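Local coordinates for GDP-L-fucose synthase (Campylobacter jejuni subsp. jejuni serotype O:2, PDB 7CXT), which reduces the 4-keto group of GDP-6-OMe-4-keto-L-xylo-heptose with NADPH, and belongs to the fucose synthase subfamily of NAD(P)-dependent epimerases and dehydratases, at residues D43-Q48 / N85-N90; T162-N167 / H274-T279. All blocks are in the same frame, centred on the assembly; numbering follows the deposited sequence.

Contact 1 (D43-Q48 / N85-N90); sequences DLVNQQ and NLMIQN. With NDP (NADPH dihydro-nicotinamide-adenine-dinucleotide phosphate), chain C.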
loop_
_atom_site.group_PDB
_atom_site.type_symbol
_atom_site.label_atom_id
_atom_site.label_comp_id
_atom_site.label_asym_id
_atom_site.label_seq_id
_atom_site.Cartn_x
_atom_site.Cartn_y
_atom_site.Cartn_z
ATOM N N ASP A 43 8.871 -17.265 -9.138
ATOM C CA ASP A 43 7.956 -16.160 -9.418
ATOM C C ASP A 43 7.649 -15.466 -8.092
ATOM O O ASP A 43 6.883 -15.988 -7.280
ATOM C CB ASP A 43 6.689 -16.677 -10.100
ATOM C CG ASP A 43 5.673 -15.576 -10.390
ATOM O OD1 ASP A 43 5.901 -14.409 -10.026
ATOM O OD2 ASP A 43 4.620 -15.897 -10.976
ATOM N N LEU A 44 8.219 -14.268 -7.892
ATOM C CA LEU A 44 8.110 -13.578 -6.617
ATOM C C LEU A 44 6.695 -13.116 -6.289
ATOM O O LEU A 44 6.462 -12.673 -5.154
ATOM C CB LEU A 44 9.056 -12.379 -6.596
ATOM C CG LEU A 44 10.520 -12.799 -6.580
ATOM C CD1 LEU A 44 11.380 -11.555 -6.772
ATOM C CD2 LEU A 44 10.855 -13.548 -5.287
ATOM N N VAL A 45 5.775 -13.130 -7.255
ATOM C CA VAL A 45 4.370 -12.862 -6.958
ATOM C C VAL A 45 3.713 -14.054 -6.264
ATOM O O VAL A 45 2.689 -13.906 -5.581
ATOM C CB VAL A 45 3.649 -12.494 -8.269
ATOM C CG1 VAL A 45 2.092 -12.472 -8.115
ATOM C CG2 VAL A 45 4.158 -11.155 -8.770
ATOM N N ASN A 46 4.287 -15.236 -6.407
ATOM C CA ASN A 46 3.694 -16.455 -5.875
ATOM C C ASN A 46 4.192 -16.672 -4.450
ATOM O O ASN A 46 5.367 -16.989 -4.235
ATOM C CB ASN A 46 4.038 -17.641 -6.762
ATOM C CG ASN A 46 3.296 -18.881 -6.355
ATOM O OD1 ASN A 46 3.725 -19.606 -5.466
ATOM N ND2 ASN A 46 2.157 -19.117 -6.984
ATOM N N GLN A 47 3.287 -16.508 -3.483
ATOM C CA GLN A 47 3.670 -16.551 -2.075
ATOM C C GLN A 47 4.217 -17.918 -1.676
ATOM O O GLN A 47 5.152 -18.008 -0.874
ATOM C CB GLN A 47 2.462 -16.184 -1.216
ATOM C CG GLN A 47 2.576 -16.493 0.276
ATOM C CD GLN A 47 1.211 -16.412 0.949
ATOM O OE1 GLN A 47 0.308 -17.182 0.628
ATOM N NE2 GLN A 47 1.043 -15.447 1.846
ATOM N N GLN A 48 3.654 -18.996 -2.236
ATOM C CA GLN A 48 4.093 -20.336 -1.854
ATOM C C GLN A 48 5.519 -20.580 -2.301
ATOM O O GLN A 48 6.327 -21.135 -1.549
ATOM C CB GLN A 48 3.168 -21.402 -2.470
ATOM C CG GLN A 48 3.590 -22.858 -2.249
ATOM C CD GLN A 48 2.754 -23.864 -3.071
ATOM O OE1 GLN A 48 2.025 -23.487 -3.989
ATOM N NE2 GLN A 48 2.866 -25.143 -2.734
ATOM N N ASN A 85 3.525 -5.534 -7.736
ATOM C CA ASN A 85 4.553 -4.987 -6.845
ATOM C C ASN A 85 4.191 -5.150 -5.369
ATOM O O ASN A 85 5.069 -5.430 -4.542
ATOM C CB ASN A 85 4.817 -3.515 -7.183
ATOM C CG ASN A 85 5.525 -3.367 -8.511
ATOM O OD1 ASN A 85 6.636 -3.883 -8.693
ATOM N ND2 ASN A 85 4.874 -2.718 -9.465
ATOM N N LEU A 86 2.912 -5.008 -5.006
ATOM C CA LEU A 86 2.550 -5.277 -3.616
ATOM C C LEU A 86 2.815 -6.733 -3.254
ATOM O O LEU A 86 3.228 -7.030 -2.129
ATOM C CB LEU A 86 1.075 -4.959 -3.350
ATOM C CG LEU A 86 0.629 -3.518 -3.236
ATOM C CD1 LEU A 86 -0.871 -3.424 -2.880
ATOM C CD2 LEU A 86 1.524 -2.769 -2.215
ATOM N N MET A 87 2.585 -7.655 -4.196
ATOM C CA MET A 87 2.778 -9.076 -3.892
ATOM C C MET A 87 4.258 -9.414 -3.745
ATOM O O MET A 87 4.652 -10.139 -2.819
ATOM C CB MET A 87 2.150 -9.949 -4.991
ATOM C CG MET A 87 0.623 -9.991 -4.998
ATOM S SD MET A 87 -0.131 -10.543 -3.457
ATOM C CE MET A 87 0.615 -12.158 -3.246
ATOM N N ILE A 88 5.087 -8.917 -4.664
ATOM C CA ILE A 88 6.535 -9.085 -4.530
ATOM C C ILE A 88 7.012 -8.513 -3.199
ATOM O O ILE A 88 7.724 -9.176 -2.436
ATOM C CB ILE A 88 7.262 -8.414 -5.707
ATOM C CG1 ILE A 88 6.873 -9.053 -7.036
ATOM C CG2 ILE A 88 8.780 -8.435 -5.493
ATOM C CD1 ILE A 88 7.497 -8.315 -8.214
ATOM N N GLN A 89 6.592 -7.282 -2.884
ATOM C CA GLN A 89 7.037 -6.651 -1.645
ATOM C C GLN A 89 6.566 -7.437 -0.434
ATOM O O GLN A 89 7.372 -7.785 0.435
ATOM C CB GLN A 89 6.530 -5.211 -1.569
ATOM C CG GLN A 89 7.122 -4.295 -2.623
ATOM C CD GLN A 89 6.248 -3.086 -2.906
ATOM O OE1 GLN A 89 5.303 -2.782 -2.161
ATOM N NE2 GLN A 89 6.568 -2.379 -3.985
ATOM N N ASN A 90 5.267 -7.770 -0.385
ATOM C CA ASN A 90 4.732 -8.501 0.761
ATOM C C ASN A 90 5.397 -9.860 0.906
ATOM O O ASN A 90 5.828 -10.237 2.002
ATOM C CB ASN A 90 3.232 -8.701 0.619
ATOM C CG ASN A 90 2.466 -7.432 0.736
ATOM O OD1 ASN A 90 3.036 -6.356 0.906
ATOM N ND2 ASN A 90 1.152 -7.540 0.641
HETATM P PA NDP C . 14.537 -3.890 -13.698
HETATM O O1A NDP C . 13.143 -3.764 -14.206
HETATM O O2A NDP C . 15.710 -3.431 -14.521
HETATM O O5B NDP C . 14.811 -5.465 -13.321
HETATM C C5B NDP C . 13.767 -5.851 -12.499
HETATM C C4B NDP C . 13.989 -7.352 -12.216
HETATM O O4B NDP C . 12.878 -7.890 -11.506
HETATM C C3B NDP C . 14.117 -8.081 -13.581
HETATM O O3B NDP C . 15.246 -8.917 -13.570
HETATM C C2B NDP C . 12.827 -8.947 -13.601
HETATM O O2B NDP C . 12.999 -10.144 -14.119
HETATM C C1B NDP C . 12.614 -9.137 -12.070
HETATM N N9A NDP C . 11.236 -9.489 -11.784
HETATM C C8A NDP C . 10.059 -8.740 -12.047
HETATM N N7A NDP C . 8.951 -9.363 -11.658
HETATM C C5A NDP C . 9.425 -10.602 -11.113
HETATM C C6A NDP C . 8.763 -11.697 -10.539
HETATM N N6A NDP C . 7.380 -11.750 -10.413
HETATM N N1A NDP C . 9.451 -12.758 -10.078
HETATM C C2A NDP C . 10.823 -12.694 -10.227
HETATM N N3A NDP C . 11.594 -11.742 -10.739
HETATM C C4A NDP C . 10.842 -10.678 -11.193
HETATM O O3 NDP C . 14.427 -3.112 -12.243
HETATM P PN NDP C . 15.605 -2.041 -11.987
HETATM O O1N NDP C . 15.439 -0.911 -12.928
HETATM O O2N NDP C . 16.958 -2.591 -11.588
HETATM O O5D NDP C . 15.083 -1.250 -10.511
HETATM C C5D NDP C . 15.270 -2.047 -9.414
HETATM C C4D NDP C . 14.674 -1.306 -8.225
HETATM O O4D NDP C . 14.973 0.114 -8.355
HETATM C C3D NDP C . 13.102 -1.416 -8.282
HETATM O O3D NDP C . 12.616 -1.447 -6.988
HETATM C C2D NDP C . 12.698 -0.101 -8.967
HETATM O O2D NDP C . 11.421 0.354 -8.605
HETATM C C1D NDP C . 13.743 0.834 -8.329
HETATM N N1N NDP C . 13.859 2.046 -9.135
HETATM C C2N NDP C . 14.465 2.034 -10.396
HETATM C C3N NDP C . 14.293 3.124 -11.229
HETATM C C7N NDP C . 14.903 3.129 -12.559
HETATM O O7N NDP C . 14.950 4.131 -13.298
HETATM N N7N NDP C . 15.435 1.934 -13.028
HETATM C C4N NDP C . 13.486 4.293 -10.838
HETATM C C5N NDP C . 13.137 4.291 -9.408
HETATM C C6N NDP C . 13.327 3.222 -8.637
HETATM P P2B NDP C . 12.699 -10.283 -15.902
HETATM O O1X NDP C . 13.862 -9.476 -16.377
HETATM O O2X NDP C . 12.792 -11.807 -16.038
HETATM O O3X NDP C . 11.338 -9.656 -15.969
#
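I88 lays its CG1 between two residues of the facing turn: V45 CG2 is 3.8 Å from it and L44 CB 4.0 Å. V45 comes at I88 on a slant, but meets M87 at about a right angle, with CG1 of V45 4.0 Å from CB of M87. The split falls to its two methyls. CG1 lies anti to the backbone N and serves M87, while CG2, beside that N, serves I88 and the adenine amino group. M87 is bent at both chi2 and chi3, which folds its CE methyl back to 3.6 Å from the carbonyl O of V45. In this Rossmann fold the 43-48 segment leads into helix 47-57, whereas 85-90 is a piece of helix 78-98; the adenine of NADPH sits at the mouth between them. The backbone N of L44 donates to N1A over 2.9 Å in a nearly straight bond (169°). N6A donates to OD1 of D43 over 3.1 Å, so two neighbouring adenine edge atoms are read together. D43 CG stands anti to its own N (chi1 179°), which lets OD1 also accept from V45 N in an Asx turn; that N-H arrives from above the carboxylate plane, 48° out of it. Residues D43 to N46 make a type I turn, closed by N46 N donating to D43 O. CD1 of I88, 3.9 Å from N7A, and CD1 of L44, over C2A, cover the same adenine face. L44 O is bonded by N91 ND2, and Q47 NE2 of the second subunit makes a weak hydrogen bond to V45 O, bringing the dimer interface up to this turn.

Contact 2 (T162-N167 / H274-T279); sequences TLVLNN and HINIGT. With NDP (NADPH dihydro-nicotinamide-adenine-dinucleotide phosphate), chain C.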
loop_
_atom_site.group_PDB
_atom_site.type_symbol
_atom_site.label_atom_id
_atom_site.label_comp_id
_atom_site.label_asym_id
_atom_site.label_seq_id
_atom_site.Cartn_x
_atom_site.Cartn_y
_atom_site.Cartn_z
ATOM N N THR A 162 14.405 1.170 3.437
ATOM C CA THR A 162 13.987 1.597 2.108
ATOM C C THR A 162 14.876 2.727 1.615
ATOM O O THR A 162 15.039 3.745 2.300
ATOM C CB THR A 162 12.523 2.045 2.121
ATOM O OG1 THR A 162 11.702 0.936 2.503
ATOM C CG2 THR A 162 12.087 2.549 0.734
ATOM N N LEU A 163 15.437 2.551 0.425
ATOM C CA LEU A 163 16.227 3.572 -0.245
ATOM C C LEU A 163 15.470 3.993 -1.494
ATOM O O LEU A 163 15.108 3.142 -2.320
ATOM C CB LEU A 163 17.623 3.049 -0.613
ATOM C CG LEU A 163 18.416 2.431 0.545
ATOM C CD1 LEU A 163 19.787 1.895 0.083
ATOM C CD2 LEU A 163 18.590 3.456 1.662
ATOM N N VAL A 164 15.212 5.291 -1.630
ATOM C CA VAL A 164 14.335 5.802 -2.681
ATOM C C VAL A 164 15.174 6.516 -3.729
ATOM O O VAL A 164 15.945 7.426 -3.395
ATOM C CB VAL A 164 13.268 6.746 -2.101
ATOM C CG1 VAL A 164 12.223 7.065 -3.158
ATOM C CG2 VAL A 164 12.652 6.120 -0.852
ATOM N N LEU A 165 14.987 6.149 -4.999
ATOM C CA LEU A 165 15.761 6.758 -6.077
ATOM C C LEU A 165 14.848 7.188 -7.217
ATOM O O LEU A 165 13.689 6.760 -7.306
ATOM C CB LEU A 165 16.832 5.814 -6.627
ATOM C CG LEU A 165 16.266 4.546 -7.278
ATOM C CD1 LEU A 165 17.135 4.150 -8.454
ATOM C CD2 LEU A 165 16.189 3.409 -6.264
ATOM N N ASN A 166 15.387 8.055 -8.094
ATOM C CA ASN A 166 14.618 8.562 -9.233
ATOM C C ASN A 166 14.888 7.816 -10.539
ATOM O O ASN A 166 14.072 6.985 -10.939
ATOM C CB ASN A 166 14.849 10.058 -9.407
ATOM C CG ASN A 166 13.972 10.874 -8.475
ATOM O OD1 ASN A 166 12.796 10.543 -8.276
ATOM N ND2 ASN A 166 14.546 11.897 -7.851
ATOM N N ASN A 167 15.970 8.112 -11.247
ATOM C CA ASN A 167 16.281 7.438 -12.506
ATOM C C ASN A 167 17.571 6.655 -12.350
ATOM O O ASN A 167 18.573 7.190 -11.870
ATOM C CB ASN A 167 16.443 8.411 -13.681
ATOM C CG ASN A 167 15.173 9.155 -14.004
ATOM O OD1 ASN A 167 14.985 10.307 -13.589
ATOM N ND2 ASN A 167 14.294 8.512 -14.740
ATOM N N HIS A 274 12.369 5.970 5.596
ATOM C CA HIS A 274 13.006 5.694 4.310
ATOM C C HIS A 274 14.078 6.749 4.039
ATOM O O HIS A 274 14.115 7.799 4.673
ATOM C CB HIS A 274 11.981 5.672 3.179
ATOM C CG HIS A 274 11.162 6.924 3.081
ATOM N ND1 HIS A 274 10.137 7.215 3.959
ATOM C CD2 HIS A 274 11.226 7.970 2.217
ATOM C CE1 HIS A 274 9.605 8.381 3.639
ATOM N NE2 HIS A 274 10.238 8.855 2.581
ATOM N N ILE A 275 15.018 6.426 3.151
ATOM C CA ILE A 275 16.147 7.306 2.876
ATOM C C ILE A 275 16.218 7.545 1.376
ATOM O O ILE A 275 16.191 6.590 0.593
ATOM C CB ILE A 275 17.473 6.705 3.387
ATOM C CG1 ILE A 275 17.296 6.052 4.764
ATOM C CG2 ILE A 275 18.568 7.780 3.420
ATOM C CD1 ILE A 275 18.523 5.182 5.180
ATOM N N ASN A 276 16.269 8.815 0.972
ATOM C CA ASN A 276 16.506 9.129 -0.429
ATOM C C ASN A 276 17.958 8.865 -0.774
ATOM O O ASN A 276 18.857 9.150 0.022
ATOM C CB ASN A 276 16.183 10.589 -0.727
ATOM C CG ASN A 276 14.734 10.916 -0.541
ATOM O OD1 ASN A 276 13.850 10.072 -0.753
ATOM N ND2 ASN A 276 14.460 12.169 -0.183
ATOM N N ILE A 277 18.187 8.364 -1.986
ATOM C CA ILE A 277 19.527 8.182 -2.516
ATOM C C ILE A 277 19.545 8.810 -3.899
ATOM O O ILE A 277 18.509 8.974 -4.548
ATOM C CB ILE A 277 19.965 6.694 -2.571
ATOM C CG1 ILE A 277 19.074 5.875 -3.524
ATOM C CG2 ILE A 277 20.008 6.093 -1.175
ATOM C CD1 ILE A 277 19.563 4.407 -3.730
ATOM N N GLY A 278 20.737 9.171 -4.339
ATOM C CA GLY A 278 20.900 9.814 -5.625
ATOM C C GLY A 278 22.197 10.599 -5.615
ATOM O O GLY A 278 23.046 10.417 -4.751
ATOM N N THR A 279 22.333 11.466 -6.611
ATOM C CA THR A 279 23.508 12.312 -6.692
ATOM C C THR A 279 23.244 13.743 -6.244
ATOM O O THR A 279 24.193 14.525 -6.152
ATOM C CB THR A 279 24.061 12.316 -8.117
ATOM O OG1 THR A 279 23.099 12.895 -9.003
ATOM C CG2 THR A 279 24.376 10.906 -8.567
HETATM P PA NDP C . 14.537 -3.890 -13.698
HETATM O O1A NDP C . 13.143 -3.764 -14.206
HETATM O O2A NDP C . 15.710 -3.431 -14.521
HETATM O O5B NDP C . 14.811 -5.465 -13.321
HETATM C C5B NDP C . 13.767 -5.851 -12.499
HETATM C C4B NDP C . 13.989 -7.352 -12.216
HETATM O O4B NDP C . 12.878 -7.890 -11.506
HETATM C C3B NDP C . 14.117 -8.081 -13.581
HETATM O O3B NDP C . 15.246 -8.917 -13.570
HETATM C C2B NDP C . 12.827 -8.947 -13.601
HETATM O O2B NDP C . 12.999 -10.144 -14.119
HETATM C C1B NDP C . 12.614 -9.137 -12.070
HETATM N N9A NDP C . 11.236 -9.489 -11.784
HETATM C C8A NDP C . 10.059 -8.740 -12.047
HETATM N N7A NDP C . 8.951 -9.363 -11.658
HETATM C C5A NDP C . 9.425 -10.602 -11.113
HETATM C C6A NDP C . 8.763 -11.697 -10.539
HETATM N N6A NDP C . 7.380 -11.750 -10.413
HETATM N N1A NDP C . 9.451 -12.758 -10.078
HETATM C C2A NDP C . 10.823 -12.694 -10.227
HETATM N N3A NDP C . 11.594 -11.742 -10.739
HETATM C C4A NDP C . 10.842 -10.678 -11.193
HETATM O O3 NDP C . 14.427 -3.112 -12.243
HETATM P PN NDP C . 15.605 -2.041 -11.987
HETATM O O1N NDP C . 15.439 -0.911 -12.928
HETATM O O2N NDP C . 16.958 -2.591 -11.588
HETATM O O5D NDP C . 15.083 -1.250 -10.511
HETATM C C5D NDP C . 15.270 -2.047 -9.414
HETATM C C4D NDP C . 14.674 -1.306 -8.225
HETATM O O4D NDP C . 14.973 0.114 -8.355
HETATM C C3D NDP C . 13.102 -1.416 -8.282
HETATM O O3D NDP C . 12.616 -1.447 -6.988
HETATM C C2D NDP C . 12.698 -0.101 -8.967
HETATM O O2D NDP C . 11.421 0.354 -8.605
HETATM C C1D NDP C . 13.743 0.834 -8.329
HETATM N N1N NDP C . 13.859 2.046 -9.135
HETATM C C2N NDP C . 14.465 2.034 -10.396
HETATM C C3N NDP C . 14.293 3.124 -11.229
HETATM C C7N NDP C . 14.903 3.129 -12.559
HETATM O O7N NDP C . 14.950 4.131 -13.298
HETATM N N7N NDP C . 15.435 1.934 -13.028
HETATM C C4N NDP C . 13.486 4.293 -10.838
HETATM C C5N NDP C . 13.137 4.291 -9.408
HETATM C C6N NDP C . 13.327 3.222 -8.637
HETATM P P2B NDP C . 12.699 -10.283 -15.902
HETATM O O1X NDP C . 13.862 -9.476 -16.377
HETATM O O2X NDP C . 12.792 -11.807 -16.038
HETATM O O3X NDP C . 11.338 -9.656 -15.969
HETATM O O HOH W 1 17.867 9.521 -6.973
#
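The imidazole of H274 meets V164 through one ring carbon, CD2, which V164 CG2 approaches obliquely at 3.9 Å; its NE2 bonds weakly to E123 O. The carboxamide of N276 runs beside V164, its OD1 3.6 Å from V164 CB and hydrogen-bonded to Y113 OH. The third flat group is the nicotinamide of NADPH, with L165 over one face: CG lies 3.5 Å from C6N. The two segments pair the edge strand 275-276 with strand 160-165 in the parallel Rossmann sheet. V164 and N276 share one face of the sheet, L163 and I275 the other. The backbones are laced by a ladder of three bonds: I275 N to T162 O, V164 N to I275 O, and I277 N to V164 O, the last with the straightest N-H (171°). I275 N lies nearly in line with the T162 carbonyl, whereas I277 N is tilted 25° from the V164 carbonyl plane. On the face of L163, its CD2 lies 3.8 Å from I275 CB, the two side chains lying side by side, and its CB touches both CG2 and CD1 of I277. I277 holds CG1 between its backbone N and carbonyl carbon, chi1 63°, which brings that carbon to 3.8 Å from L165 CB, so the residue that covers the nicotinamide is itself backed by the edge segment. V251 of helix 245-258 also packs on I277. Past the last direct bond a water continues the link, accepting from N166 N at 3.1 Å and donating to I277 O at 2.6 Å.

From the N terminus the chain first passes strand 9-12 and helix 17-28, then reaches 43-48. Contact 1 closes a loop of 36 residues, which holds strand 61-64, by setting the turn that leads into helix 47-57 against helix 78-98. The chain then runs through strand 103-109 and helix 136-156 to strand 160-165. There contact 2 opens a far longer loop of 106 residues, closed when 275-276 joins the sheet at its edge. The two loops lie in series, neither nested nor crossed. The contacts' centres are 22 Å apart and their nearest atoms about 9 Å, without touching, yet one NADPH spans them, adenine at contact 1 and nicotinamide at contact 2.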